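PDB 4HBZ: putative phosphohistidine phosphatase, SixA, which probably removes phosphate from phosphohistidine or another phosphorylated substrate, by way of a phosphohistidine intermediate. Local coordinates for residues Ser69-Thr74 with Val118-Thr123. Numbering follows the deposited sequence.
Sequences STAART and VGHAPT
His120 and Arg73 meet in what is probably the phosphate pocket of a histidine phosphatase, at the C-terminal ends of the neighbouring parallel strands 65-69 and 114-119. His27, which touches both residues, lies in an Arg-His-Ala sequence at the place of the family's Arg-His-Gly motif and is probably the phosphate-accepting histidine. Ser69 N donates to Val118 O at 3.0 Å, a nearly linear bond (N-H...O 172°) that continues the strand pairing up to the pocket. Just beyond it, Ser69 OG and His120 NE2 are hydrogen-bonded at 2.9 Å. With OG anti to the backbone N (chi1 171°), the hydroxyl reaches the imidazole edge in the ring plane; it also accepts from Ala71 N at 3.3 Å, closing an ST turn before helix 72-81. Thr74 CG2 lies over one face of the His120 ring, 4.1 Å from the centroid, a CH-pi contact. Along the ring edge, Ala71 CB comes within 3.9 Å of His120 CE1. The same CE1 sits 3.4 Å above the Arg73 guanidinium plane, displaced toward its rim; the planes are 81° apart, so the CE1 edge of the imidazole points at a face of the guanidinium in a T-shaped meeting, not a parallel stack. Arg73 NH2 also forms a salt bridge with Asp36. Replacing His120 by alanine is likely to leave Ser69 OG without its imidazole partner and take the ring edge away from the Arg73 guanidinium face. The contacts hold the imidazole at its edge and one face beside a cationic group, consistent with a phosphate-binding site.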
loop_
_atom_site.group_PDB
_atom_site.type_symbol
_atom_site.label_atom_id
_atom_site.label_comp_id
_atom_site.label_asym_id
_atom_site.label_seq_id
_atom_site.Cartn_x
_atom_site.Cartn_y
_atom_site.Cartn_z
ATOM N N SER A 69 -2.598 2.869 -9.108
ATOM C CA SER A 69 -2.642 2.327 -10.466
ATOM C C SER A 69 -3.818 2.903 -11.258
ATOM O O SER A 69 -4.902 3.141 -10.733
ATOM C CB SER A 69 -2.785 0.814 -10.391
ATOM O OG SER A 69 -3.039 0.262 -11.646
ATOM N N THR A 70 -3.601 3.089 -12.550
ATOM C CA THR A 70 -4.608 3.636 -13.446
ATOM C C THR A 70 -5.726 2.641 -13.793
ATOM O O THR A 70 -6.741 3.029 -14.360
ATOM C CB THR A 70 -3.968 4.132 -14.726
ATOM O OG1 THR A 70 -3.134 3.079 -15.247
ATOM C CG2 THR A 70 -3.142 5.423 -14.448
ATOM N N ALA A 71 -5.571 1.368 -13.430
ATOM C CA ALA A 71 -6.598 0.369 -13.742
ATOM C C ALA A 71 -7.938 0.791 -13.102
ATOM O O ALA A 71 -7.962 1.377 -11.989
ATOM C CB ALA A 71 -6.213 -0.996 -13.253
ATOM N N ALA A 72 -9.031 0.443 -13.749
ATOM C CA ALA A 72 -10.377 0.709 -13.172
ATOM C C ALA A 72 -10.484 0.136 -11.742
ATOM O O ALA A 72 -11.008 0.766 -10.850
ATOM C CB ALA A 72 -11.478 0.180 -14.054
ATOM N N ARG A 73 -9.982 -1.067 -11.521
ATOM C CA ARG A 73 -10.207 -1.725 -10.252
ATOM C C ARG A 73 -9.493 -1.094 -9.091
ATOM O O ARG A 73 -9.988 -1.095 -7.953
ATOM C CB ARG A 73 -9.898 -3.228 -10.348
ATOM C CG ARG A 73 -8.453 -3.598 -10.747
ATOM C CD ARG A 73 -8.415 -5.067 -11.149
ATOM N NE ARG A 73 -7.121 -5.564 -11.626
ATOM C CZ ARG A 73 -6.734 -5.568 -12.914
ATOM N NH1 ARG A 73 -7.412 -4.905 -13.868
ATOM N NH2 ARG A 73 -5.641 -6.217 -13.264
ATOM N N THR A 74 -8.310 -0.540 -9.342
ATOM C CA THR A 74 -7.573 0.217 -8.345
ATOM C C THR A 74 -8.220 1.609 -8.120
ATOM O O THR A 74 -8.417 2.044 -7.004
ATOM C CB THR A 74 -6.078 0.320 -8.746
ATOM O OG1 THR A 74 -6.005 0.566 -10.150
ATOM C CG2 THR A 74 -5.360 -1.002 -8.470
ATOM N N VAL A 118 -2.287 2.143 -3.855
ATOM C CA VAL A 118 -3.295 1.188 -4.278
ATOM C C VAL A 118 -2.808 0.554 -5.576
ATOM O O VAL A 118 -2.683 1.201 -6.614
ATOM C CB VAL A 118 -4.669 1.870 -4.460
ATOM C CG1 VAL A 118 -5.727 0.810 -4.752
ATOM C CG2 VAL A 118 -5.076 2.682 -3.195
ATOM N N GLY A 119 -2.458 -0.708 -5.465
ATOM C CA GLY A 119 -1.919 -1.409 -6.611
ATOM C C GLY A 119 -2.309 -2.864 -6.693
ATOM O O GLY A 119 -3.383 -3.276 -6.271
ATOM N N HIS A 120 -1.405 -3.665 -7.280
ATOM C CA HIS A 120 -1.689 -5.033 -7.649
ATOM C C HIS A 120 -0.709 -6.007 -6.985
ATOM O O HIS A 120 0.467 -5.655 -6.765
ATOM C CB HIS A 120 -1.495 -5.213 -9.182
ATOM C CG HIS A 120 -2.299 -4.256 -10.015
ATOM N ND1 HIS A 120 -3.542 -4.595 -10.500
ATOM C CD2 HIS A 120 -2.096 -2.955 -10.352
ATOM C CE1 HIS A 120 -4.060 -3.542 -11.136
ATOM N NE2 HIS A 120 -3.196 -2.548 -11.075
ATOM N N ALA A 121 -1.154 -7.211 -6.694
ATOM C CA ALA A 121 -0.275 -8.305 -6.408
ATOM C C ALA A 121 0.338 -8.833 -7.686
ATOM O O ALA A 121 -0.276 -8.728 -8.720
ATOM C CB ALA A 121 -0.995 -9.405 -5.698
ATOM N N PRO A 122 1.555 -9.408 -7.631
ATOM C CA PRO A 122 2.358 -9.707 -6.462
ATOM C C PRO A 122 3.171 -8.532 -5.954
ATOM O O PRO A 122 3.817 -8.589 -4.870
ATOM C CB PRO A 122 3.279 -10.819 -6.963
ATOM C CG PRO A 122 3.414 -10.532 -8.445
ATOM C CD PRO A 122 2.052 -10.079 -8.848
ATOM N N THR A 123 3.212 -7.415 -6.689
ATOM C CA THR A 123 4.137 -6.372 -6.326
ATOM C C THR A 123 3.836 -5.727 -4.966
ATOM O O THR A 123 4.743 -5.430 -4.224
ATOM C CB THR A 123 4.148 -5.258 -7.424
ATOM O OG1 THR A 123 4.705 -5.858 -8.606
ATOM C CG2 THR A 123 4.923 -3.995 -7.012
#